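PDB 1PIW: NADP-dependent alcohol dehydrogenase 6 from Saccharomyces cerevisiae, which reduces a broad range of aromatic and aliphatic aldehydes to alcohols with NADPH, as a homodimeric zinc-containing medium-chain dehydrogenase. Local coordinates for residues Glu5-Ala11 with Lys22-Pro28; Phe31-Asp37 with Val74-Lys80; Leu254-Asn260 with Glu282-Lys287. One frame throughout, in Å; residues are numbered along the deposited sequence.

Contact 1: Glu5-Ala11 with Lys22-Pro28; sequences EKFEGIA and KKTKYDP
The backbone oxygen of Glu5 rests against CD of Pro28 at the open end of the hairpin, where the chain enters at Lys6 and leaves at Asp27. The Lys6 chain bends at its second and fourth torsions, which brings NZ 2.6 Å from OD2 of Asp27 in a salt bridge; the ammonium comes in from above the carboxylate plane, 57° out of it.

At Phe7 the backbones lock, Phe7 N giving its hydrogen to Tyr26 O at 2.8 Å and Phe7 O receiving that of Tyr26 N at 2.7 Å. The Phe7 ring takes CG of Pro28 over the centre of one face in a CH-pi contact, while its own CB lies over the face of the Tyr26 ring, 3.9 Å from the centroid. Tyr26 can be reached in this way because its CG stands between the backbone N and the carbonyl carbon (chi1 60°), a setting that folds the ring back over the neighbouring strand.

This is an antiparallel beta hairpin of strands 7-12 and 22-26, its pairs alternating between hydrogen-bonded and non-hydrogen-bonded. Glu8 projects from the other face of the sheet, fully extended, and its OE2 meets NZ of Lys25 at 3.2 Å, again from above the carboxylate plane. Beside it run the CG and CD methylenes of Lys23, whose ammonium turns to Glu357 instead. Gly9 pairs with Thr24 through two 2.7 Å bonds, and the edge of the Tyr26 ring approaches its N. Beyond Ile10, whose CD1 touches Lys23, Ala11 and Lys22 exchange the last pair of backbone bonds.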
loop_
_atom_site.group_PDB
_atom_site.type_symbol
_atom_site.label_atom_id
_atom_site.label_comp_id
_atom_site.label_asym_id
_atom_site.label_seq_id
_atom_site.Cartn_x
_atom_site.Cartn_y
_atom_site.Cartn_z
ATOM N N GLU A 5 34.781 32.585 1.692
ATOM C CA GLU A 5 33.788 33.438 1.048
ATOM C C GLU A 5 33.164 32.979 -0.263
ATOM O O GLU A 5 32.066 33.423 -0.612
ATOM C CB GLU A 5 34.366 34.849 0.874
ATOM C CG GLU A 5 34.599 35.590 2.196
ATOM C CD GLU A 5 36.059 35.927 2.437
ATOM O OE1 GLU A 5 36.903 35.006 2.383
ATOM O OE2 GLU A 5 36.365 37.111 2.685
ATOM N N LYS A 6 33.850 32.103 -0.992
ATOM C CA LYS A 6 33.330 31.614 -2.266
ATOM C C LYS A 6 33.547 30.122 -2.433
ATOM O O LYS A 6 34.576 29.587 -2.029
ATOM C CB LYS A 6 34.005 32.331 -3.438
ATOM C CG LYS A 6 33.105 33.253 -4.242
ATOM C CD LYS A 6 32.834 34.551 -3.506
ATOM C CE LYS A 6 32.226 35.622 -4.411
ATOM N NZ LYS A 6 30.810 35.358 -4.796
ATOM N N PHE A 7 32.565 29.454 -3.029
ATOM C CA PHE A 7 32.652 28.018 -3.300
ATOM C C PHE A 7 32.763 27.886 -4.811
ATOM O O PHE A 7 32.213 28.707 -5.548
ATOM C CB PHE A 7 31.384 27.283 -2.840
ATOM C CG PHE A 7 31.367 26.920 -1.380
ATOM C CD1 PHE A 7 30.232 26.353 -0.820
ATOM C CD2 PHE A 7 32.471 27.132 -0.572
ATOM C CE1 PHE A 7 30.193 26.004 0.518
ATOM C CE2 PHE A 7 32.440 26.785 0.771
ATOM C CZ PHE A 7 31.296 26.219 1.315
ATOM N N GLU A 8 33.472 26.869 -5.282
ATOM C CA GLU A 8 33.591 26.681 -6.716
ATOM C C GLU A 8 32.985 25.344 -7.091
ATOM O O GLU A 8 32.959 24.426 -6.278
ATOM C CB GLU A 8 35.050 26.737 -7.151
ATOM C CG GLU A 8 35.200 26.796 -8.652
ATOM C CD GLU A 8 36.628 27.005 -9.093
ATOM O OE1 GLU A 8 37.509 26.218 -8.684
ATOM O OE2 GLU A 8 36.862 27.958 -9.859
ATOM N N GLY A 9 32.479 25.233 -8.315
ATOM C CA GLY A 9 31.885 23.978 -8.733
ATOM C C GLY A 9 31.473 23.890 -10.190
ATOM O O GLY A 9 31.386 24.894 -10.885
ATOM N N ILE A 10 31.227 22.670 -10.653
ATOM C CA ILE A 10 30.806 22.440 -12.022
ATOM C C ILE A 10 29.295 22.635 -12.028
ATOM O O ILE A 10 28.547 21.732 -11.662
ATOM C CB ILE A 10 31.141 21.018 -12.443
ATOM C CG1 ILE A 10 32.543 20.663 -11.951
ATOM C CG2 ILE A 10 31.056 20.891 -13.949
ATOM C CD1 ILE A 10 33.599 21.636 -12.389
ATOM N N ALA A 11 28.852 23.818 -12.447
ATOM C CA ALA A 11 27.428 24.149 -12.439
ATOM C C ALA A 11 26.686 24.257 -13.764
ATOM O O ALA A 11 27.168 24.849 -14.725
ATOM C CB ALA A 11 27.229 25.435 -11.657
ATOM N N LYS A 22 29.498 24.289 -16.433
ATOM C CA LYS A 22 30.730 25.062 -16.451
ATOM C C LYS A 22 31.247 25.366 -15.064
ATOM O O LYS A 22 30.467 25.631 -14.149
ATOM C CB LYS A 22 30.511 26.372 -17.207
ATOM C CG LYS A 22 30.013 26.183 -18.635
ATOM C CD LYS A 22 30.979 25.322 -19.423
ATOM C CE LYS A 22 30.597 25.232 -20.874
ATOM N NZ LYS A 22 31.684 24.547 -21.625
ATOM N N LYS A 23 32.569 25.323 -14.916
ATOM C CA LYS A 23 33.188 25.616 -13.637
ATOM C C LYS A 23 32.751 27.025 -13.211
ATOM O O LYS A 23 32.812 27.983 -13.990
ATOM C CB LYS A 23 34.709 25.516 -13.747
ATOM C CG LYS A 23 35.416 25.880 -12.460
ATOM C CD LYS A 23 36.357 24.794 -11.975
ATOM C CE LYS A 23 37.721 24.879 -12.633
ATOM N NZ LYS A 23 38.675 23.926 -11.989
ATOM N N THR A 24 32.319 27.147 -11.962
ATOM C CA THR A 24 31.820 28.409 -11.468
ATOM C C THR A 24 32.037 28.647 -9.992
ATOM O O THR A 24 32.006 27.718 -9.193
ATOM C CB THR A 24 30.337 28.475 -11.708
ATOM O OG1 THR A 24 30.091 28.308 -13.102
ATOM C CG2 THR A 24 29.770 29.792 -11.222
ATOM N N LYS A 25 32.252 29.908 -9.636
ATOM C CA LYS A 25 32.423 30.291 -8.246
ATOM C C LYS A 25 31.062 30.845 -7.840
ATOM O O LYS A 25 30.375 31.474 -8.649
ATOM C CB LYS A 25 33.511 31.363 -8.110
ATOM C CG LYS A 25 34.946 30.818 -8.020
ATOM C CD LYS A 25 35.981 31.938 -8.191
ATOM C CE LYS A 25 37.360 31.595 -7.601
ATOM N NZ LYS A 25 38.043 30.425 -8.224
ATOM N N TYR A 26 30.652 30.586 -6.604
ATOM C CA TYR A 26 29.359 31.070 -6.122
ATOM C C TYR A 26 29.345 31.239 -4.592
ATOM O O TYR A 26 30.085 30.567 -3.859
ATOM C CB TYR A 26 28.236 30.119 -6.590
ATOM C CG TYR A 26 28.372 28.699 -6.099
ATOM C CD1 TYR A 26 27.840 28.318 -4.867
ATOM C CD2 TYR A 26 29.105 27.758 -6.824
ATOM C CE1 TYR A 26 28.038 27.044 -4.363
ATOM C CE2 TYR A 26 29.317 26.470 -6.324
ATOM C CZ TYR A 26 28.782 26.125 -5.091
ATOM O OH TYR A 26 29.003 24.878 -4.558
ATOM N N ASP A 27 28.521 32.164 -4.118
ATOM C CA ASP A 27 28.416 32.420 -2.690
ATOM C C ASP A 27 27.891 31.204 -1.929
ATOM O O ASP A 27 26.903 30.588 -2.333
ATOM C CB ASP A 27 27.487 33.610 -2.455
ATOM C CG ASP A 27 28.163 34.940 -2.721
ATOM O OD1 ASP A 27 27.445 35.915 -3.030
ATOM O OD2 ASP A 27 29.406 35.012 -2.602
ATOM N N PRO A 28 28.550 30.834 -0.819
ATOM C CA PRO A 28 28.080 29.677 -0.051
ATOM C C PRO A 28 26.795 30.122 0.616
ATOM O O PRO A 28 26.453 31.305 0.572
ATOM C CB PRO A 28 29.183 29.462 0.986
ATOM C CG PRO A 28 30.364 30.153 0.407
ATOM C CD PRO A 28 29.783 31.377 -0.240
#

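Contact 2: Phe31-Asp37 with Val74-Lys80; sequences FYDHDID and VVKLGPK
Asp37 faces two residues at once, Val75 and Lys76, in a classic beta bulge. Its carbonyl oxygen takes a 2.7 Å hydrogen bond from Val75 N and a weak one from Lys76 N, while Asp37 N donates to Lys76 O at 3.0 Å and 173°, nearly straight. The CB of Asp37 lies against CG1 of Val75, and its carboxylate is turned to Arg140 in a salt bridge.

On the opposite face of the sheet Ile36 and Leu77 run side by side, pointing the same way, with Ile36 CD1 3.9 Å from Leu77 CD2. The strands concerned, 35-45 and 70-77, are antiparallel neighbours in the mixed sheet of the catalytic domain, and strand 138-142 flanks 35-45 as well.

Past the paired residues the two segments stay together through Gly78, against whose CA the Phe31 ring sets CE2 at 3.5 Å. Phe31 has its CG opposite the backbone N (chi1 -161°), which swings the ring toward the second strand, CE1 reaching CD of Lys76. A type I turn from Tyr32 to Asp35 brings Asp33 beside Lys80. The two side chains lie alongside each other, and NZ makes a weak, 3.4 Å salt bridge to Asp33 OD1, while CB of Lys80 sits off-centre over the His34 ring.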
loop_
_atom_site.group_PDB
_atom_site.type_symbol
_atom_site.label_atom_id
_atom_site.label_comp_id
_atom_site.label_asym_id
_atom_site.label_seq_id
_atom_site.Cartn_x
_atom_site.Cartn_y
_atom_site.Cartn_z
ATOM N N PHE A 31 26.240 30.710 6.850
ATOM C CA PHE A 31 26.657 29.699 7.820
ATOM C C PHE A 31 25.856 29.790 9.118
ATOM O O PHE A 31 25.821 30.831 9.760
ATOM C CB PHE A 31 28.147 29.862 8.113
ATOM C CG PHE A 31 28.777 28.651 8.712
ATOM C CD1 PHE A 31 29.972 28.160 8.201
ATOM C CD2 PHE A 31 28.184 27.998 9.781
ATOM C CE1 PHE A 31 30.574 27.033 8.743
ATOM C CE2 PHE A 31 28.770 26.871 10.334
ATOM C CZ PHE A 31 29.973 26.384 9.813
ATOM N N TYR A 32 25.225 28.685 9.503
ATOM C CA TYR A 32 24.413 28.658 10.707
ATOM C C TYR A 32 24.974 27.831 11.843
ATOM O O TYR A 32 25.841 26.982 11.650
ATOM C CB TYR A 32 22.991 28.235 10.351
ATOM C CG TYR A 32 22.307 29.319 9.552
ATOM C CD1 TYR A 32 21.460 29.017 8.485
ATOM C CD2 TYR A 32 22.569 30.660 9.823
ATOM C CE1 TYR A 32 20.899 30.035 7.697
ATOM C CE2 TYR A 32 22.019 31.672 9.057
ATOM C CZ TYR A 32 21.189 31.364 7.993
ATOM O OH TYR A 32 20.679 32.395 7.228
ATOM N N ASP A 33 24.466 28.118 13.037
ATOM C CA ASP A 33 24.896 27.502 14.290
ATOM C C ASP A 33 25.230 26.012 14.312
ATOM O O ASP A 33 26.108 25.594 15.069
ATOM C CB ASP A 33 23.861 27.835 15.359
ATOM C CG ASP A 33 23.718 29.336 15.572
ATOM O OD1 ASP A 33 22.627 29.784 15.996
ATOM O OD2 ASP A 33 24.702 30.072 15.322
ATOM N N HIS A 34 24.546 25.221 13.487
ATOM C CA HIS A 34 24.786 23.778 13.427
ATOM C C HIS A 34 25.394 23.337 12.093
ATOM O O HIS A 34 25.844 22.199 11.963
ATOM C CB HIS A 34 23.479 23.014 13.659
ATOM C CG HIS A 34 22.840 23.301 14.982
ATOM N ND1 HIS A 34 23.272 22.727 16.159
ATOM C CD2 HIS A 34 21.815 24.122 15.318
ATOM C CE1 HIS A 34 22.542 23.183 17.162
ATOM N NE2 HIS A 34 21.651 24.032 16.680
ATOM N N ASP A 35 25.409 24.221 11.101
ATOM C CA ASP A 35 25.972 23.852 9.813
ATOM C C ASP A 35 27.418 23.384 9.959
ATOM O O ASP A 35 28.098 23.707 10.928
ATOM C CB ASP A 35 25.923 25.023 8.827
ATOM C CG ASP A 35 24.515 25.517 8.566
ATOM O OD1 ASP A 35 23.566 24.703 8.611
ATOM O OD2 ASP A 35 24.357 26.724 8.291
ATOM N N ILE A 36 27.871 22.618 8.976
ATOM C CA ILE A 36 29.227 22.085 8.936
ATOM C C ILE A 36 29.760 22.240 7.519
ATOM O O ILE A 36 29.018 22.094 6.555
ATOM C CB ILE A 36 29.240 20.589 9.301
ATOM C CG1 ILE A 36 28.988 20.432 10.793
ATOM C CG2 ILE A 36 30.555 19.947 8.888
ATOM C CD1 ILE A 36 29.008 19.006 11.247
ATOM N N ASP A 37 31.040 22.554 7.388
ATOM C CA ASP A 37 31.621 22.692 6.069
ATOM C C ASP A 37 32.446 21.468 5.740
ATOM O O ASP A 37 33.312 21.043 6.511
ATOM C CB ASP A 37 32.459 23.964 5.972
ATOM C CG ASP A 37 31.639 25.145 5.513
ATOM O OD1 ASP A 37 30.402 25.076 5.644
ATOM O OD2 ASP A 37 32.208 26.139 5.026
ATOM N N VAL A 74 35.557 16.846 7.141
ATOM C CA VAL A 74 35.008 17.976 7.886
ATOM C C VAL A 74 36.097 19.041 7.853
ATOM O O VAL A 74 37.255 18.755 8.152
ATOM C CB VAL A 74 34.720 17.615 9.349
ATOM C CG1 VAL A 74 34.356 18.870 10.122
ATOM C CG2 VAL A 74 33.589 16.605 9.418
ATOM N N VAL A 75 35.738 20.265 7.502
ATOM C CA VAL A 75 36.738 21.303 7.404
ATOM C C VAL A 75 36.514 22.450 8.385
ATOM O O VAL A 75 37.406 23.260 8.619
ATOM C CB VAL A 75 36.765 21.835 5.961
ATOM C CG1 VAL A 75 36.213 23.252 5.910
ATOM C CG2 VAL A 75 38.165 21.762 5.403
ATOM N N LYS A 76 35.321 22.517 8.959
ATOM C CA LYS A 76 34.990 23.582 9.896
ATOM C C LYS A 76 33.657 23.243 10.561
ATOM O O LYS A 76 32.750 22.748 9.897
ATOM C CB LYS A 76 34.885 24.909 9.142
ATOM C CG LYS A 76 34.514 26.096 10.004
ATOM C CD LYS A 76 34.325 27.355 9.166
ATOM C CE LYS A 76 35.637 27.837 8.558
ATOM N NZ LYS A 76 35.475 29.076 7.732
ATOM N N LEU A 77 33.531 23.507 11.861
ATOM C CA LEU A 77 32.298 23.194 12.581
ATOM C C LEU A 77 31.516 24.416 13.052
ATOM O O LEU A 77 32.101 25.437 13.434
ATOM C CB LEU A 77 32.608 22.313 13.787
ATOM C CG LEU A 77 33.354 21.013 13.505
ATOM C CD1 LEU A 77 33.626 20.304 14.823
ATOM C CD2 LEU A 77 32.538 20.128 12.585
ATOM N N GLY A 78 30.190 24.291 13.038
ATOM C CA GLY A 78 29.322 25.377 13.459
ATOM C C GLY A 78 29.380 25.652 14.950
ATOM O O GLY A 78 29.645 24.744 15.737
ATOM N N PRO A 79 29.125 26.903 15.367
ATOM C CA PRO A 79 29.131 27.379 16.755
ATOM C C PRO A 79 28.475 26.430 17.745
ATOM O O PRO A 79 29.113 25.943 18.671
ATOM C CB PRO A 79 28.387 28.703 16.662
ATOM C CG PRO A 79 28.820 29.208 15.345
ATOM C CD PRO A 79 28.705 27.986 14.462
ATOM N N LYS A 80 27.188 26.182 17.547
ATOM C CA LYS A 80 26.446 25.298 18.424
ATOM C C LYS A 80 26.530 23.854 17.947
ATOM O O LYS A 80 25.564 23.108 18.082
ATOM C CB LYS A 80 24.970 25.712 18.482
ATOM C CG LYS A 80 24.675 27.091 19.078
ATOM C CD LYS A 80 23.163 27.371 19.018
ATOM C CE LYS A 80 22.798 28.798 19.447
ATOM N NZ LYS A 80 21.379 29.166 19.100
#

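Contact 3: Leu254-Asn260 with Glu282-Lys287; sequences LTDIDFN and EMLSLK. With NAP (NADP nicotinamide-adenine-dinucleotide phosphate), chain E.
Leu254 and Leu284 meet obliquely through their CD1 methyls, 3.5 Å apart. The Leu284 side chain crosses that of Phe259 at about a right angle and lays the same methyl over one face of the aromatic ring, though its closeness there is doubtful in the model. CG2 of Ile257 covers the opposite face, and CD2 of Leu254 comes to the edge in the ring plane, so that aliphatic groups hold the ring from three directions. Leu286 sets its CB against CB of Phe259, also at 3.5 Å.

A polar clasp lies at each end of this apolar patch. Glu282, its chain extended beyond CG (chi2 -165°), reaches across and accepts a hydrogen bond from Leu254 N at OE2, 3.2 Å away and on the syn side of the carboxylate; OE1 is hydrogen-bonded to OG of Ser253 and also touches CG2 of Thr255. At the far end Asn260 OD1 accepts a hydrogen bond from Lys287 N at 3.0 Å, almost in line with the amide C=O, while Asn260 N donates to Asp258 OD1, forming an Asx turn.

Thr255 and Asp256 carry the loop to the cofactor: N6A of NADP donates to Thr255 OG1 at 3.2 Å, and Asp256 N bonds weakly to N1A. Residues 284-286 pair antiparallel with a strand of the second subunit, where the two Ser285 hydroxyls are hydrogen-bonded. The arrangement thus joins the adenine pocket of a Rossmann-type NADP-binding domain to the intersubunit sheet characteristic of dimeric medium-chain alcohol dehydrogenases.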
loop_
_atom_site.group_PDB
_atom_site.type_symbol
_atom_site.label_atom_id
_atom_site.label_comp_id
_atom_site.label_asym_id
_atom_site.label_seq_id
_atom_site.Cartn_x
_atom_site.Cartn_y
_atom_site.Cartn_z
ATOM N N LEU A 254 8.265 5.592 -15.554
ATOM C CA LEU A 254 7.244 4.593 -15.225
ATOM C C LEU A 254 6.433 4.146 -16.431
ATOM O O LEU A 254 5.497 3.345 -16.301
ATOM C CB LEU A 254 6.288 5.136 -14.159
ATOM C CG LEU A 254 6.861 5.318 -12.756
ATOM C CD1 LEU A 254 5.731 5.652 -11.813
ATOM C CD2 LEU A 254 7.578 4.047 -12.305
ATOM N N THR A 255 6.805 4.667 -17.597
ATOM C CA THR A 255 6.130 4.365 -18.854
ATOM C C THR A 255 6.255 2.884 -19.224
ATOM O O THR A 255 5.284 2.261 -19.648
ATOM C CB THR A 255 6.691 5.259 -19.984
ATOM O OG1 THR A 255 8.103 5.038 -20.124
ATOM C CG2 THR A 255 6.451 6.735 -19.654
ATOM N N ASP A 256 7.447 2.319 -19.067
ATOM C CA ASP A 256 7.645 0.899 -19.357
ATOM C C ASP A 256 7.506 0.100 -18.055
ATOM O O ASP A 256 8.436 -0.595 -17.645
ATOM C CB ASP A 256 9.039 0.645 -19.958
ATOM C CG ASP A 256 9.144 1.059 -21.424
ATOM O OD1 ASP A 256 10.270 0.980 -21.977
ATOM O OD2 ASP A 256 8.112 1.454 -22.016
ATOM N N ILE A 257 6.350 0.219 -17.400
ATOM C CA ILE A 257 6.085 -0.495 -16.147
ATOM C C ILE A 257 4.588 -0.774 -16.057
ATOM O O ILE A 257 3.787 0.160 -15.979
ATOM C CB ILE A 257 6.474 0.334 -14.898
ATOM C CG1 ILE A 257 7.929 0.816 -14.985
ATOM C CG2 ILE A 257 6.259 -0.517 -13.651
ATOM C CD1 ILE A 257 8.966 -0.248 -14.705
ATOM N N ASP A 258 4.208 -2.049 -16.051
ATOM C CA ASP A 258 2.796 -2.395 -15.996
ATOM C C ASP A 258 2.257 -2.628 -14.592
ATOM O O ASP A 258 2.339 -3.733 -14.049
ATOM C CB ASP A 258 2.519 -3.626 -16.855
ATOM C CG ASP A 258 1.063 -3.738 -17.242
ATOM O OD1 ASP A 258 0.212 -3.812 -16.332
ATOM O OD2 ASP A 258 0.768 -3.746 -18.457
ATOM N N PHE A 259 1.688 -1.583 -14.008
ATOM C CA PHE A 259 1.124 -1.694 -12.676
ATOM C C PHE A 259 -0.271 -2.345 -12.681
ATOM O O PHE A 259 -1.075 -2.131 -11.769
ATOM C CB PHE A 259 1.065 -0.309 -12.036
ATOM C CG PHE A 259 2.414 0.274 -11.740
ATOM C CD1 PHE A 259 3.159 -0.184 -10.667
ATOM C CD2 PHE A 259 2.941 1.283 -12.543
ATOM C CE1 PHE A 259 4.408 0.352 -10.395
ATOM C CE2 PHE A 259 4.193 1.826 -12.280
ATOM C CZ PHE A 259 4.927 1.359 -11.202
ATOM N N ASN A 260 -0.543 -3.140 -13.714
ATOM C CA ASN A 260 -1.816 -3.838 -13.855
ATOM C C ASN A 260 -1.520 -5.319 -13.821
ATOM O O ASN A 260 -2.429 -6.155 -13.819
ATOM C CB ASN A 260 -2.468 -3.518 -15.197
ATOM C CG ASN A 260 -2.593 -2.038 -15.442
ATOM O OD1 ASN A 260 -3.287 -1.332 -14.708
ATOM N ND2 ASN A 260 -1.916 -1.550 -16.481
ATOM N N GLU A 282 4.222 12.769 -15.902
ATOM C CA GLU A 282 3.963 11.338 -15.805
ATOM C C GLU A 282 3.168 11.044 -14.542
ATOM O O GLU A 282 3.302 11.732 -13.524
ATOM C CB GLU A 282 5.267 10.533 -15.755
ATOM C CG GLU A 282 6.061 10.454 -17.047
ATOM C CD GLU A 282 7.121 9.364 -17.002
ATOM O OE1 GLU A 282 7.942 9.299 -17.936
ATOM O OE2 GLU A 282 7.126 8.568 -16.036
ATOM N N MET A 283 2.347 10.008 -14.611
ATOM C CA MET A 283 1.540 9.608 -13.471
ATOM C C MET A 283 1.786 8.129 -13.137
ATOM O O MET A 283 2.402 7.388 -13.910
ATOM C CB MET A 283 0.054 9.831 -13.782
ATOM C CG MET A 283 -0.309 11.254 -14.187
ATOM S SD MET A 283 -0.068 12.442 -12.866
ATOM C CE MET A 283 -1.249 11.827 -11.667
ATOM N N LEU A 284 1.332 7.710 -11.964
ATOM C CA LEU A 284 1.461 6.317 -11.577
ATOM C C LEU A 284 0.062 5.758 -11.874
ATOM O O LEU A 284 -0.884 5.981 -11.109
ATOM C CB LEU A 284 1.815 6.211 -10.087
ATOM C CG LEU A 284 2.044 4.803 -9.531
ATOM C CD1 LEU A 284 2.926 4.022 -10.476
ATOM C CD2 LEU A 284 2.667 4.885 -8.149
ATOM N N SER A 285 -0.076 5.058 -12.999
ATOM C CA SER A 285 -1.376 4.522 -13.401
ATOM C C SER A 285 -1.577 3.008 -13.305
ATOM O O SER A 285 -0.679 2.211 -13.611
ATOM C CB SER A 285 -1.696 4.985 -14.822
ATOM O OG SER A 285 -1.797 6.396 -14.880
ATOM N N LEU A 286 -2.784 2.628 -12.889
ATOM C CA LEU A 286 -3.159 1.228 -12.741
ATOM C C LEU A 286 -4.644 1.070 -12.430
ATOM O O LEU A 286 -5.264 1.954 -11.832
ATOM C CB LEU A 286 -2.325 0.571 -11.633
ATOM C CG LEU A 286 -2.263 1.234 -10.249
ATOM C CD1 LEU A 286 -3.614 1.169 -9.543
ATOM C CD2 LEU A 286 -1.206 0.522 -9.419
ATOM N N LYS A 287 -5.203 -0.062 -12.856
ATOM C CA LYS A 287 -6.605 -0.389 -12.614
ATOM C C LYS A 287 -6.618 -0.999 -11.218
ATOM O O LYS A 287 -6.201 -2.142 -11.031
ATOM C CB LYS A 287 -7.095 -1.409 -13.647
ATOM C CG LYS A 287 -6.894 -0.967 -15.103
ATOM C CD LYS A 287 -7.428 -1.987 -16.114
ATOM C CE LYS A 287 -6.690 -3.322 -16.033
ATOM N NZ LYS A 287 -7.218 -4.322 -17.012
HETATM P PA NAP E . 19.666 5.208 -13.259
HETATM O O1A NAP E . 19.144 6.441 -13.731
HETATM O O2A NAP E . 21.139 4.795 -13.220
HETATM O O5B NAP E . 18.893 4.032 -14.016
HETATM C C5B NAP E . 17.441 4.006 -13.970
HETATM C C4B NAP E . 17.161 2.557 -14.406
HETATM O O4B NAP E . 15.674 2.343 -14.396
HETATM C C3B NAP E . 17.554 2.184 -15.863
HETATM O O3B NAP E . 18.881 1.635 -15.839
HETATM C C2B NAP E . 16.469 1.204 -16.270
HETATM O O2B NAP E . 16.681 -0.128 -15.817
HETATM C C1B NAP E . 15.186 1.797 -15.624
HETATM N N9A NAP E . 14.521 2.729 -16.577
HETATM C C8A NAP E . 14.934 3.886 -17.217
HETATM N N7A NAP E . 14.021 4.429 -18.016
HETATM C C5A NAP E . 12.935 3.572 -17.896
HETATM C C6A NAP E . 11.662 3.624 -18.513
HETATM N N6A NAP E . 11.220 4.548 -19.379
HETATM N N1A NAP E . 10.750 2.610 -18.199
HETATM C C2A NAP E . 11.097 1.587 -17.306
HETATM N N3A NAP E . 12.342 1.504 -16.682
HETATM C C4A NAP E . 13.233 2.523 -17.007
HETATM O O3 NAP E . 19.184 4.930 -11.791
HETATM P PN NAP E . 18.836 5.840 -10.569
HETATM O O1N NAP E . 19.787 6.948 -10.447
HETATM O O2N NAP E . 18.744 4.911 -9.435
HETATM O O5D NAP E . 17.436 6.412 -10.970
HETATM C C5D NAP E . 16.998 7.593 -10.291
HETATM C C4D NAP E . 15.523 7.510 -10.124
HETATM O O4D NAP E . 15.270 7.340 -8.709
HETATM C C3D NAP E . 14.821 8.828 -10.537
HETATM O O3D NAP E . 13.571 8.594 -11.213
HETATM C C2D NAP E . 14.679 9.560 -9.223
HETATM O O2D NAP E . 13.616 10.479 -9.218
HETATM C C1D NAP E . 14.468 8.472 -8.234
HETATM P P2B NAP E . 16.341 -1.428 -16.691
HETATM O O1X NAP E . 14.861 -1.686 -16.483
HETATM O O2X NAP E . 16.674 -0.965 -18.059
HETATM O O3X NAP E . 17.183 -2.521 -16.115
#

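Overall arrangement
The three contacts follow one another along the chain, each closing before the next opens. Contacts 1 and 2 are neighbours, their centres about 19 Å apart, and they meet where Phe7 CZ packs 3.8 Å from Asp37 OD2. Strand 22-26 of the first leads on to strand 35-45 of the second, but the strands belong to separate sheets; Arg140, on strand 138-142, touches side chains of both contacts. Contact 3 lies apart in the coenzyme domain, its centre about 44 Å from that of contact 2 and on the opposite side of the chain's centre. The two strand pairings of contacts 1 and 2 thus lie far from the adenine end of the cofactor and the dimer interface at contact 3.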